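Local coordinates for prolyl endopeptidase (Myxococcus xanthus, PDB 2BKL), which probably cleaves oligopeptides after proline, and far less readily after alanine, as a serine peptidase of the S9A family, at residues Ser76-Arg81 against Trp126-Asp131; Gly132-Phe137 against Pro173-Asp178; Glu418-Ala423 against Val430-Val435; Ala446-Tyr451 against Gly475-Val480. All blocks are in the same frame, centred on the assembly; numbering follows the deposited sequence.

Interaction 1: Ser76-Arg81 against Trp126-Asp131; sequences SRRNGR and WAVSWD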
loop_
_atom_site.group_PDB
_atom_site.type_symbol
_atom_site.label_atom_id
_atom_site.label_comp_id
_atom_site.label_asym_id
_atom_site.label_seq_id
_atom_site.Cartn_x
_atom_site.Cartn_y
_atom_site.Cartn_z
ATOM N N SER A 76 -8.347 4.712 19.172
ATOM C CA SER A 76 -7.502 5.837 19.603
ATOM C C SER A 76 -8.061 6.432 20.888
ATOM O O SER A 76 -9.226 6.827 20.954
ATOM C CB SER A 76 -7.397 6.867 18.507
ATOM O OG SER A 76 -6.741 6.235 17.425
ATOM N N ARG A 77 -7.237 6.516 21.916
ATOM C CA ARG A 77 -7.672 6.965 23.228
ATOM C C ARG A 77 -7.116 8.344 23.518
ATOM O O ARG A 77 -5.911 8.580 23.385
ATOM C CB ARG A 77 -7.194 5.996 24.293
ATOM C CG ARG A 77 -7.753 4.610 24.102
ATOM C CD ARG A 77 -7.336 3.656 25.195
ATOM N NE ARG A 77 -7.696 4.154 26.519
ATOM C CZ ARG A 77 -7.200 3.672 27.667
ATOM N NH1 ARG A 77 -6.324 2.670 27.658
ATOM N NH2 ARG A 77 -7.592 4.182 28.826
ATOM N N ARG A 78 -7.993 9.278 23.859
ATOM C CA ARG A 78 -7.609 10.652 24.144
ATOM C C ARG A 78 -8.460 11.192 25.246
ATOM O O ARG A 78 -9.688 11.281 25.086
ATOM C CB ARG A 78 -7.831 11.525 22.900
ATOM C CG ARG A 78 -7.051 11.120 21.645
ATOM C CD ARG A 78 -5.586 11.370 21.749
ATOM N NE ARG A 78 -4.884 11.221 20.466
ATOM C CZ ARG A 78 -4.281 10.121 20.060
ATOM N NH1 ARG A 78 -4.331 9.004 20.778
ATOM N NH2 ARG A 78 -3.656 10.130 18.880
ATOM N N ASN A 79 -7.844 11.540 26.372
ATOM C CA ASN A 79 -8.534 12.208 27.468
ATOM C C ASN A 79 -9.817 11.491 27.907
ATOM O O ASN A 79 -10.850 12.131 28.141
ATOM C CB ASN A 79 -8.799 13.664 27.074
ATOM C CG ASN A 79 -9.174 14.560 28.257
ATOM O OD1 ASN A 79 -8.894 14.244 29.429
ATOM N ND2 ASN A 79 -9.816 15.683 27.951
ATOM N N GLY A 80 -9.738 10.174 28.036
ATOM C CA GLY A 80 -10.852 9.383 28.532
ATOM C C GLY A 80 -11.880 8.973 27.486
ATOM O O GLY A 80 -12.797 8.213 27.788
ATOM N N ARG A 81 -11.703 9.440 26.257
ATOM C CA ARG A 81 -12.587 9.101 25.148
ATOM C C ARG A 81 -11.914 8.118 24.216
ATOM O O ARG A 81 -10.686 8.018 24.152
ATOM C CB ARG A 81 -12.939 10.353 24.373
ATOM C CG ARG A 81 -13.795 11.308 25.161
ATOM C CD ARG A 81 -14.163 12.549 24.431
ATOM N NE ARG A 81 -15.155 13.280 25.193
ATOM C CZ ARG A 81 -15.673 14.434 24.819
ATOM N NH1 ARG A 81 -15.312 15.040 23.696
ATOM N NH2 ARG A 81 -16.586 14.999 25.590
ATOM N N TRP A 126 -7.443 10.581 9.732
ATOM C CA TRP A 126 -8.029 11.349 10.800
ATOM C C TRP A 126 -7.113 11.335 12.018
ATOM O O TRP A 126 -6.401 10.353 12.257
ATOM C CB TRP A 126 -9.449 10.870 11.138
ATOM C CG TRP A 126 -9.569 9.408 11.403
ATOM C CD1 TRP A 126 -9.783 8.421 10.472
ATOM C CD2 TRP A 126 -9.550 8.750 12.682
ATOM N NE1 TRP A 126 -9.860 7.198 11.090
ATOM C CE2 TRP A 126 -9.724 7.370 12.442
ATOM C CE3 TRP A 126 -9.406 9.183 14.001
ATOM C CZ2 TRP A 126 -9.746 6.423 13.477
ATOM C CZ3 TRP A 126 -9.413 8.231 15.019
ATOM C CH2 TRP A 126 -9.588 6.879 14.745
ATOM N N ALA A 127 -7.123 12.412 12.803
ATOM C CA ALA A 127 -6.249 12.585 13.952
ATOM C C ALA A 127 -7.041 13.304 15.014
ATOM O O ALA A 127 -7.541 14.415 14.784
ATOM C CB ALA A 127 -4.997 13.389 13.587
ATOM N N VAL A 128 -7.165 12.694 16.180
ATOM C CA VAL A 128 -7.906 13.253 17.287
ATOM C C VAL A 128 -6.989 14.148 18.111
ATOM O O VAL A 128 -5.832 13.795 18.410
ATOM C CB VAL A 128 -8.464 12.132 18.190
ATOM C CG1 VAL A 128 -9.421 12.712 19.243
ATOM C CG2 VAL A 128 -9.138 11.056 17.352
ATOM N N SER A 129 -7.489 15.290 18.552
ATOM C CA SER A 129 -6.734 16.184 19.429
ATOM C C SER A 129 -6.532 15.510 20.793
ATOM O O SER A 129 -7.264 14.609 21.186
ATOM C CB SER A 129 -7.447 17.527 19.563
ATOM O OG SER A 129 -8.694 17.378 20.224
ATOM N N TRP A 130 -5.490 15.941 21.504
ATOM C CA TRP A 130 -5.112 15.309 22.762
ATOM C C TRP A 130 -6.178 15.458 23.833
ATOM O O TRP A 130 -6.270 14.597 24.700
ATOM C CB TRP A 130 -3.734 15.810 23.252
ATOM C CG TRP A 130 -2.689 15.396 22.280
ATOM C CD1 TRP A 130 -2.072 16.184 21.347
ATOM C CD2 TRP A 130 -2.244 14.064 22.020
ATOM N NE1 TRP A 130 -1.248 15.427 20.557
ATOM C CE2 TRP A 130 -1.339 14.117 20.932
ATOM C CE3 TRP A 130 -2.520 12.813 22.590
ATOM C CZ2 TRP A 130 -0.691 12.978 20.420
ATOM C CZ3 TRP A 130 -1.888 11.694 22.081
ATOM C CH2 TRP A 130 -0.990 11.774 21.005
ATOM N N ASP A 131 -6.997 16.508 23.752
ATOM C CA ASP A 131 -8.093 16.705 24.693
ATOM C C ASP A 131 -9.370 15.927 24.347
ATOM O O ASP A 131 -10.355 15.964 25.101
ATOM C CB ASP A 131 -8.383 18.200 24.919
ATOM C CG ASP A 131 -8.931 18.910 23.718
ATOM O OD1 ASP A 131 -9.117 18.260 22.664
ATOM O OD2 ASP A 131 -9.194 20.142 23.735
#
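Arg78 lays its guanidinium flat on one face of the Trp130 indole, the group centres 4.1 Å apart and the planes only 14° from parallel. The overlap is offset, with Arg78 NE 3.4 Å from Trp130 CZ3 at the rim of the six-membered ring. A chain that sets out with CG anti to the carbonyl carbon and folds again at chi2 (-70°) puts the group there. Along this path Arg78 CG packs 3.7 Å from Val128 CG1, and CD rests 3.5 Å from Trp130 CE3. Two carbonyls then help fix the turn of the guanidinium: NE gives a weak, long bond to Val128 O (3.4 Å), while NH1 reaches back to Arg77 O. The indole itself is steadied by NE1, bonded to Trp175 O.

Packing thins toward both ends. On the exposed side Asn79 ND2 points almost straight at Asp131 O (2.9 Å), though from above the carbonyl plane. At the other end Ser76 OG approaches Trp126 CH2 obliquely, no nearer than 4.0 Å. The type I' turn Arg78-Arg81 and the bend after strand 121-128 thus meet between two successive antiparallel sheets, as expected of neighbouring blades of a beta-propeller.

Interaction 2: Gly132-Phe137 against Pro173-Asp178; sequences GKKVAF and PKWTPD. With SO4 (sulfate ion), chain F.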
loop_
_atom_site.group_PDB
_atom_site.type_symbol
_atom_site.label_atom_id
_atom_site.label_comp_id
_atom_site.label_asym_id
_atom_site.label_seq_id
_atom_site.Cartn_x
_atom_site.Cartn_y
_atom_site.Cartn_z
ATOM N N GLY A 132 -9.358 15.240 23.211
ATOM C CA GLY A 132 -10.505 14.454 22.756
ATOM C C GLY A 132 -11.673 15.301 22.299
ATOM O O GLY A 132 -12.764 14.750 22.124
ATOM N N LYS A 133 -11.443 16.587 22.046
ATOM C CA LYS A 133 -12.545 17.509 21.700
ATOM C C LYS A 133 -12.666 17.813 20.200
ATOM O O LYS A 133 -13.711 18.337 19.782
ATOM C CB LYS A 133 -12.423 18.830 22.435
ATOM C CG LYS A 133 -12.270 18.724 23.948
ATOM C CD LYS A 133 -13.472 18.225 24.654
ATOM C CE LYS A 133 -13.261 18.384 26.194
ATOM N NZ LYS A 133 -14.118 17.495 26.984
ATOM N N LYS A 134 -11.633 17.539 19.415
ATOM C CA LYS A 134 -11.596 17.875 17.991
ATOM C C LYS A 134 -11.015 16.708 17.203
ATOM O O LYS A 134 -10.164 15.956 17.703
ATOM C CB LYS A 134 -10.693 19.103 17.718
ATOM C CG LYS A 134 -10.999 20.350 18.513
ATOM C CD LYS A 134 -12.334 20.983 18.177
ATOM C CE LYS A 134 -12.505 22.312 18.916
ATOM N NZ LYS A 134 -13.808 22.920 18.608
ATOM N N VAL A 135 -11.460 16.541 15.960
ATOM C CA VAL A 135 -10.832 15.586 15.046
ATOM C C VAL A 135 -10.532 16.328 13.769
ATOM O O VAL A 135 -11.444 16.935 13.169
ATOM C CB VAL A 135 -11.706 14.333 14.779
ATOM C CG1 VAL A 135 -11.042 13.375 13.788
ATOM C CG2 VAL A 135 -11.984 13.614 16.089
ATOM N N ALA A 136 -9.286 16.280 13.335
ATOM C CA ALA A 136 -8.872 16.768 12.030
ATOM C C ALA A 136 -8.881 15.583 11.074
ATOM O O ALA A 136 -8.391 14.511 11.411
ATOM C CB ALA A 136 -7.487 17.369 12.127
ATOM N N PHE A 137 -9.442 15.754 9.889
ATOM C CA PHE A 137 -9.668 14.640 8.990
ATOM C C PHE A 137 -9.656 15.086 7.549
ATOM O O PHE A 137 -9.918 16.249 7.250
ATOM C CB PHE A 137 -10.969 13.915 9.310
ATOM C CG PHE A 137 -12.191 14.717 9.043
ATOM C CD1 PHE A 137 -12.667 15.582 10.005
ATOM C CD2 PHE A 137 -12.891 14.601 7.857
ATOM C CE1 PHE A 137 -13.785 16.343 9.793
ATOM C CE2 PHE A 137 -14.024 15.344 7.653
ATOM C CZ PHE A 137 -14.460 16.235 8.633
ATOM N N PRO A 173 -2.167 15.135 10.345
ATOM C CA PRO A 173 -2.056 16.182 11.360
ATOM C C PRO A 173 -1.413 15.709 12.663
ATOM O O PRO A 173 -1.759 14.647 13.224
ATOM C CB PRO A 173 -3.509 16.609 11.592
ATOM C CG PRO A 173 -4.186 16.277 10.273
ATOM C CD PRO A 173 -3.562 14.972 9.884
ATOM N N LYS A 174 -0.446 16.502 13.123
ATOM C CA LYS A 174 0.202 16.321 14.424
ATOM C C LYS A 174 -0.259 17.438 15.352
ATOM O O LYS A 174 0.251 18.546 15.285
ATOM C CB LYS A 174 1.723 16.386 14.314
ATOM C CG LYS A 174 2.485 15.084 14.051
ATOM C CD LYS A 174 2.222 14.489 12.703
ATOM C CE LYS A 174 2.694 15.349 11.551
ATOM N NZ LYS A 174 2.661 14.591 10.229
ATOM N N TRP A 175 -1.227 17.135 16.206
ATOM C CA TRP A 175 -1.732 18.079 17.192
ATOM C C TRP A 175 -0.700 18.405 18.261
ATOM O O TRP A 175 -0.007 17.511 18.759
ATOM C CB TRP A 175 -2.958 17.524 17.863
ATOM C CG TRP A 175 -4.167 17.396 17.035
ATOM C CD1 TRP A 175 -4.604 16.293 16.368
ATOM C CD2 TRP A 175 -5.175 18.400 16.863
ATOM N NE1 TRP A 175 -5.801 16.566 15.760
ATOM C CE2 TRP A 175 -6.182 17.847 16.064
ATOM C CE3 TRP A 175 -5.323 19.722 17.309
ATOM C CZ2 TRP A 175 -7.324 18.568 15.692
ATOM C CZ3 TRP A 175 -6.440 20.429 16.947
ATOM C CH2 TRP A 175 -7.436 19.844 16.153
ATOM N N THR A 176 -0.575 19.673 18.606
ATOM C CA THR A 176 0.221 20.038 19.777
ATOM C C THR A 176 -0.502 19.658 21.064
ATOM O O THR A 176 -1.710 19.513 21.062
ATOM C CB THR A 176 0.583 21.525 19.767
ATOM O OG1 THR A 176 -0.535 22.310 19.343
ATOM C CG2 THR A 176 1.663 21.793 18.707
ATOM N N PRO A 177 0.233 19.458 22.155
ATOM C CA PRO A 177 -0.382 19.054 23.436
ATOM C C PRO A 177 -1.504 19.979 23.938
ATOM O O PRO A 177 -2.383 19.491 24.668
ATOM C CB PRO A 177 0.795 19.046 24.404
ATOM C CG PRO A 177 2.022 19.056 23.624
ATOM C CD PRO A 177 1.704 19.508 22.237
ATOM N N ASP A 178 -1.499 21.257 23.561
ATOM C CA ASP A 178 -2.557 22.194 23.960
ATOM C C ASP A 178 -3.845 22.074 23.159
ATOM O O ASP A 178 -4.817 22.765 23.452
ATOM C CB ASP A 178 -2.043 23.635 23.906
ATOM C CG ASP A 178 -1.570 24.070 22.508
ATOM O OD1 ASP A 178 -1.792 23.335 21.514
ATOM O OD2 ASP A 178 -0.972 25.170 22.333
HETATM S S SO4 F . 2.217 23.153 23.423
HETATM O O1 SO4 F . 2.274 24.511 22.886
HETATM O O2 SO4 F . 0.966 22.611 22.954
HETATM O O3 SO4 F . 3.433 22.438 23.026
HETATM O O4 SO4 F . 2.172 23.179 24.896
#
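Trp175 presents the benzene end of its indole to strand 134-141, and the contact is almost wholly apolar. Ring atom CH2 lies 3.7 Å from Lys134 CB, and CZ2 3.8 Å from Ala136 CB; the Lys134 methylene and Ala136 methyl both approach the ring obliquely. Ala136 CB also meets Pro173 CG at 3.9 Å, so this methyl sits between the pyrrolidine and the indole. With CG anti to its carbonyl carbon (chi1 -68°), the indole extends from its own strand toward the neighbouring sheet. Strands 134-141 and 174-175 belong to different antiparallel sheets, and the contact fills the seam between consecutive blades of the beta-propeller.

No hydrogen bond joins the two segments directly, but Trp175 NE1 reaches across the seam to Ala127 O of strand 121-128. Replacing Trp175 with alanine is likely to leave Ala127 O without its indole donor and to open a gap beside Ala136 and Lys134. Lys134, whose chain bends away beyond CB, forms a salt bridge with Asp153. In the turn that follows, Thr176 OG1 donates to Asp178 OD1 at 2.7 Å. A sulfate, probably from the crystallisation liquor, takes a hydrogen bond from Asp178 N to its O2 (2.9 Å).

Interaction 3: Glu418-Ala423 against Val430-Val435; sequences EQVFYA and VPMFVV
Tyr422 and Val430 form a hydrogen-bonded pair of an antiparallel hairpin and also carry its closest side-chain packing. From CB, the Tyr422 ring is swung toward the partner strand because CG stands between the backbone N and the carbonyl carbon (chi1 65°). CD1 passes 3.4 Å from Val430 O. CE1 next meets Met432 CB at 4.0 Å, the methylene lying near the ring plane, while Met432 SD makes an oblique Met-aromatic contact. Val430 CB stands over one face, 3.9 Å from the centroid and 24° off the normal, a CH-pi contact. At the tip, OH touches Val430 CG1 (3.3 Å) and is hydrogen-bonded to Asp508 O of helix 503-518. A valine in place of Tyr422 would probably leave Asp508 O without this hydroxyl and uncover one side of Val430.

Six backbone bonds knit the hairpin, the straightest being Glu418 N to Val434 O (2.8 Å, 177°). On the face bearing Gln419, Phe421, Pro431 and Phe433, the Gln419 amide runs alongside the Phe433 ring, NE2 3.7 Å from CE1. NE2 donates to Asp339 O, between two propeller strands. Apolar packing and the Tyr422 hydroxyl bond together tie the Tyr422 face to helix 503-518, whereas a hydrogen bond from the Gln419 amide on the other face reaches the propeller, consistent with a place at the domain interface.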
loop_
_atom_site.group_PDB
_atom_site.type_symbol
_atom_site.label_atom_id
_atom_site.label_comp_id
_atom_site.label_asym_id
_atom_site.label_seq_id
_atom_site.Cartn_x
_atom_site.Cartn_y
_atom_site.Cartn_z
ATOM N N GLU A 418 0.427 -23.400 3.532
ATOM C CA GLU A 418 1.806 -23.858 3.501
ATOM C C GLU A 418 2.737 -22.664 3.310
ATOM O O GLU A 418 2.358 -21.644 2.707
ATOM C CB GLU A 418 2.014 -24.787 2.307
ATOM C CG GLU A 418 0.930 -25.834 2.092
ATOM C CD GLU A 418 1.326 -26.704 0.944
ATOM O OE1 GLU A 418 2.390 -27.338 1.072
ATOM O OE2 GLU A 418 0.627 -26.703 -0.091
ATOM N N GLN A 419 3.953 -22.787 3.816
ATOM C CA GLN A 419 5.052 -21.923 3.459
ATOM C C GLN A 419 6.166 -22.752 2.878
ATOM O O GLN A 419 6.636 -23.742 3.516
ATOM C CB GLN A 419 5.571 -21.110 4.629
ATOM C CG GLN A 419 6.688 -20.109 4.185
ATOM C CD GLN A 419 7.157 -19.173 5.270
ATOM O OE1 GLN A 419 7.456 -19.614 6.404
ATOM N NE2 GLN A 419 7.210 -17.897 4.946
ATOM N N VAL A 420 6.546 -22.383 1.664
ATOM C CA VAL A 420 7.581 -23.061 0.925
ATOM C C VAL A 420 8.681 -22.087 0.552
ATOM O O VAL A 420 8.504 -20.860 0.625
ATOM C CB VAL A 420 7.001 -23.730 -0.344
ATOM C CG1 VAL A 420 5.917 -24.732 0.039
ATOM C CG2 VAL A 420 6.474 -22.700 -1.356
ATOM N N PHE A 421 9.820 -22.639 0.151
ATOM C CA PHE A 421 10.988 -21.912 -0.257
ATOM C C PHE A 421 11.505 -22.467 -1.562
ATOM O O PHE A 421 11.839 -23.657 -1.639
ATOM C CB PHE A 421 12.046 -21.937 0.851
ATOM C CG PHE A 421 11.535 -21.472 2.164
ATOM C CD1 PHE A 421 11.550 -20.124 2.455
ATOM C CD2 PHE A 421 11.007 -22.337 3.081
ATOM C CE1 PHE A 421 11.049 -19.651 3.654
ATOM C CE2 PHE A 421 10.484 -21.838 4.309
ATOM C CZ PHE A 421 10.505 -20.486 4.550
ATOM N N TYR A 422 11.592 -21.638 -2.585
ATOM C CA TYR A 422 12.032 -22.102 -3.905
ATOM C C TYR A 422 13.259 -21.315 -4.346
ATOM O O TYR A 422 13.509 -20.207 -3.876
ATOM C CB TYR A 422 10.894 -21.984 -4.942
ATOM C CG TYR A 422 10.445 -20.586 -5.233
ATOM C CD1 TYR A 422 9.443 -19.974 -4.494
ATOM C CD2 TYR A 422 11.056 -19.834 -6.232
ATOM C CE1 TYR A 422 9.083 -18.663 -4.740
ATOM C CE2 TYR A 422 10.672 -18.540 -6.480
ATOM C CZ TYR A 422 9.692 -17.962 -5.730
ATOM O OH TYR A 422 9.324 -16.656 -5.973
ATOM N N ALA A 423 14.058 -21.880 -5.235
ATOM C CA ALA A 423 15.247 -21.221 -5.743
ATOM C C ALA A 423 14.922 -20.435 -6.984
ATOM O O ALA A 423 14.300 -20.951 -7.913
ATOM C CB ALA A 423 16.329 -22.229 -6.037
ATOM N N VAL A 430 13.542 -18.042 -2.100
ATOM C CA VAL A 430 12.454 -17.099 -1.986
ATOM C C VAL A 430 11.285 -17.755 -1.277
ATOM O O VAL A 430 10.908 -18.876 -1.651
ATOM C CB VAL A 430 11.995 -16.634 -3.373
ATOM C CG1 VAL A 430 10.831 -15.621 -3.239
ATOM C CG2 VAL A 430 13.143 -16.045 -4.191
ATOM N N PRO A 431 10.701 -17.131 -0.259
ATOM C CA PRO A 431 9.507 -17.697 0.374
ATOM C C PRO A 431 8.241 -17.503 -0.435
ATOM O O PRO A 431 8.116 -16.543 -1.203
ATOM C CB PRO A 431 9.369 -16.945 1.678
ATOM C CG PRO A 431 10.589 -16.055 1.779
ATOM C CD PRO A 431 11.112 -15.867 0.381
ATOM N N MET A 432 7.301 -18.413 -0.253
ATOM C CA MET A 432 5.973 -18.301 -0.847
ATOM C C MET A 432 4.957 -18.961 0.066
ATOM O O MET A 432 5.208 -20.063 0.599
ATOM C CB MET A 432 5.943 -18.928 -2.249
ATOM C CG MET A 432 4.581 -18.883 -2.884
ATOM S SD MET A 432 4.633 -19.142 -4.700
ATOM C CE MET A 432 5.473 -20.667 -4.842
ATOM N N PHE A 433 3.811 -18.316 0.274
ATOM C CA PHE A 433 2.652 -18.929 0.914
ATOM C C PHE A 433 1.757 -19.581 -0.112
ATOM O O PHE A 433 1.531 -19.027 -1.184
ATOM C CB PHE A 433 1.837 -17.890 1.687
ATOM C CG PHE A 433 2.575 -17.180 2.780
ATOM C CD1 PHE A 433 2.896 -17.839 3.959
ATOM C CD2 PHE A 433 2.912 -15.826 2.658
ATOM C CE1 PHE A 433 3.569 -17.179 4.991
ATOM C CE2 PHE A 433 3.545 -15.170 3.697
ATOM C CZ PHE A 433 3.882 -15.827 4.838
ATOM N N VAL A 434 1.248 -20.768 0.205
ATOM C CA VAL A 434 0.344 -21.489 -0.675
ATOM C C VAL A 434 -0.873 -21.894 0.121
ATOM O O VAL A 434 -0.753 -22.568 1.150
ATOM C CB VAL A 434 1.011 -22.704 -1.354
ATOM C CG1 VAL A 434 0.058 -23.288 -2.398
ATOM C CG2 VAL A 434 2.329 -22.321 -2.013
ATOM N N VAL A 435 -2.046 -21.485 -0.339
ATOM C CA VAL A 435 -3.293 -21.662 0.412
ATOM C C VAL A 435 -4.267 -22.460 -0.434
ATOM O O VAL A 435 -4.452 -22.213 -1.626
ATOM C CB VAL A 435 -3.938 -20.276 0.758
ATOM C CG1 VAL A 435 -5.121 -20.460 1.685
ATOM C CG2 VAL A 435 -2.890 -19.309 1.364
#

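Interaction 4: Ala446-Tyr451 against Gly475-Val480; sequences APTLLY and GGVYAV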
loop_
_atom_site.group_PDB
_atom_site.type_symbol
_atom_site.label_atom_id
_atom_site.label_comp_id
_atom_site.label_asym_id
_atom_site.label_seq_id
_atom_site.Cartn_x
_atom_site.Cartn_y
_atom_site.Cartn_z
ATOM N N ALA A 446 -5.048 -27.967 -10.634
ATOM C CA ALA A 446 -5.852 -27.001 -9.897
ATOM C C ALA A 446 -5.738 -25.602 -10.504
ATOM O O ALA A 446 -4.630 -25.157 -10.806
ATOM C CB ALA A 446 -5.394 -26.951 -8.444
ATOM N N PRO A 447 -6.842 -24.887 -10.635
ATOM C CA PRO A 447 -6.782 -23.485 -11.053
ATOM C C PRO A 447 -6.006 -22.762 -9.952
ATOM O O PRO A 447 -6.330 -22.905 -8.772
ATOM C CB PRO A 447 -8.245 -23.037 -11.059
ATOM C CG PRO A 447 -9.039 -24.161 -10.733
ATOM C CD PRO A 447 -8.212 -25.325 -10.324
ATOM N N THR A 448 -5.013 -21.990 -10.332
ATOM C CA THR A 448 -4.134 -21.356 -9.373
ATOM C C THR A 448 -3.994 -19.889 -9.681
ATOM O O THR A 448 -3.908 -19.514 -10.830
ATOM C CB THR A 448 -2.770 -22.078 -9.433
ATOM O OG1 THR A 448 -2.958 -23.432 -9.006
ATOM C CG2 THR A 448 -1.718 -21.480 -8.491
ATOM N N LEU A 449 -3.990 -19.082 -8.637
ATOM C CA LEU A 449 -3.814 -17.642 -8.739
ATOM C C LEU A 449 -2.585 -17.270 -7.912
ATOM O O LEU A 449 -2.555 -17.493 -6.709
ATOM C CB LEU A 449 -5.035 -16.916 -8.209
ATOM C CG LEU A 449 -5.021 -15.389 -8.197
ATOM C CD1 LEU A 449 -4.874 -14.831 -9.551
ATOM C CD2 LEU A 449 -6.332 -14.917 -7.566
ATOM N N LEU A 450 -1.591 -16.708 -8.561
ATOM C CA LEU A 450 -0.292 -16.375 -7.981
ATOM C C LEU A 450 -0.172 -14.849 -7.948
ATOM O O LEU A 450 -0.290 -14.185 -8.991
ATOM C CB LEU A 450 0.841 -16.988 -8.819
ATOM C CG LEU A 450 2.257 -16.474 -8.553
ATOM C CD1 LEU A 450 2.697 -16.763 -7.099
ATOM C CD2 LEU A 450 3.215 -17.049 -9.543
ATOM N N TYR A 451 0.036 -14.333 -6.755
ATOM C CA TYR A 451 0.079 -12.906 -6.471
ATOM C C TYR A 451 1.484 -12.493 -6.023
ATOM O O TYR A 451 2.163 -13.206 -5.274
ATOM C CB TYR A 451 -0.917 -12.625 -5.342
ATOM C CG TYR A 451 -1.026 -11.218 -4.809
ATOM C CD1 TYR A 451 -1.235 -10.166 -5.662
ATOM C CD2 TYR A 451 -1.053 -10.976 -3.444
ATOM C CE1 TYR A 451 -1.399 -8.858 -5.181
ATOM C CE2 TYR A 451 -1.227 -9.685 -2.947
ATOM C CZ TYR A 451 -1.345 -8.633 -3.849
ATOM O OH TYR A 451 -1.499 -7.304 -3.434
ATOM N N GLY A 475 -11.792 -25.483 -5.648
ATOM C CA GLY A 475 -10.614 -26.337 -5.753
ATOM C C GLY A 475 -9.388 -25.551 -6.192
ATOM O O GLY A 475 -8.437 -26.139 -6.680
ATOM N N GLY A 476 -9.430 -24.232 -6.063
ATOM C CA GLY A 476 -8.316 -23.417 -6.473
ATOM C C GLY A 476 -7.218 -23.309 -5.437
ATOM O O GLY A 476 -7.400 -23.617 -4.271
ATOM N N VAL A 477 -6.054 -22.877 -5.914
ATOM C CA VAL A 477 -4.880 -22.598 -5.083
ATOM C C VAL A 477 -4.600 -21.118 -5.184
ATOM O O VAL A 477 -4.685 -20.535 -6.269
ATOM C CB VAL A 477 -3.683 -23.398 -5.587
ATOM C CG1 VAL A 477 -2.353 -23.012 -4.881
ATOM C CG2 VAL A 477 -3.970 -24.919 -5.479
ATOM N N TYR A 478 -4.297 -20.523 -4.050
ATOM C CA TYR A 478 -3.876 -19.116 -3.977
ATOM C C TYR A 478 -2.470 -19.085 -3.448
ATOM O O TYR A 478 -2.189 -19.649 -2.382
ATOM C CB TYR A 478 -4.791 -18.326 -3.048
ATOM C CG TYR A 478 -4.434 -16.865 -2.873
ATOM C CD1 TYR A 478 -4.471 -15.993 -3.942
ATOM C CD2 TYR A 478 -4.109 -16.364 -1.625
ATOM C CE1 TYR A 478 -4.163 -14.635 -3.774
ATOM C CE2 TYR A 478 -3.811 -15.026 -1.444
ATOM C CZ TYR A 478 -3.835 -14.179 -2.524
ATOM O OH TYR A 478 -3.544 -12.812 -2.370
ATOM N N ALA A 479 -1.557 -18.431 -4.166
ATOM C CA ALA A 479 -0.154 -18.385 -3.774
ATOM C C ALA A 479 0.315 -16.954 -3.752
ATOM O O ALA A 479 -0.078 -16.160 -4.612
ATOM C CB ALA A 479 0.693 -19.202 -4.756
ATOM N N VAL A 480 1.148 -16.615 -2.774
ATOM C CA VAL A 480 1.676 -15.265 -2.588
ATOM C C VAL A 480 3.202 -15.384 -2.410
ATOM O O VAL A 480 3.667 -15.981 -1.441
ATOM C CB VAL A 480 1.032 -14.562 -1.354
ATOM C CG1 VAL A 480 1.552 -13.136 -1.242
ATOM C CG2 VAL A 480 -0.500 -14.585 -1.461
#
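The beta-alpha-beta unit of strand 448-451, helix 469-473 and strand 477-481 brings Thr448 beside Val477, and Tyr451 beside Val480, as parallel neighbours in the mixed sheet of the alpha/beta-hydrolase fold. The strand axes are 4.7 Å apart and their directions differ by 14°. Four backbone bonds alternate across the pair: Val477 N to Pro447 O, Leu449 N to Val477 O, Ala479 N to Leu449 O, and Tyr451 N to Ala479 O. Gly475 ends the helix with a Schellman motif. The next residue, Gly476, passes with its CA 3.1 Å from Pro447 O, where a side chain would be crowded against that carbonyl.

On the face of Thr448 and Leu450, Thr448 lies side by side with Val477, OG1 3.5 Å from Val477 CB. The same OG1 donates to Ala446 O (3.0 Å), a carbonyl that also bonds to Thr522 OG1. Further along, Leu450 CD1 reaches Ala479 CB at 3.9 Å. On the other face two tyrosines run alongside each other. Both have CG anti to the backbone N (Tyr451 chi1 177°), and Tyr478 OH comes obliquely to Tyr451 CD2 at 3.3 Å. Val480 CG1 touches that same CD2 at 4.0 Å.

The Tyr451 side chain, about 9 Å from the bound peptide-like ligand, also touches residues of the probable nucleophile elbow, which places this end of the sheet near the active site. The polar bonding across the pair is all main-chain, and the side chains add apolar cover on both faces.

In the fold
Along the chain the contacts come in series, interactions 1 and 2 in the N-terminal beta-propeller and interactions 3 and 4 in the hydrolase-domain sheet. Interactions 1 and 2 have centres 7 Å apart and share the sheet of strands 121-128 and 134-141, spanning three successive propeller sheets. Interactions 3 and 4 have centres 12 Å apart and are joined directly, strand 429-437 pairing with strand 477-481, so the hairpin forms the edge of the mixed eight-stranded sheet. The two groups are about 42 to 45 Å apart between centres; the bound ligand comes about 11 Å from the side chain of Pro173 and about 9 Å from that of Tyr451, consistent with an active site between the domains.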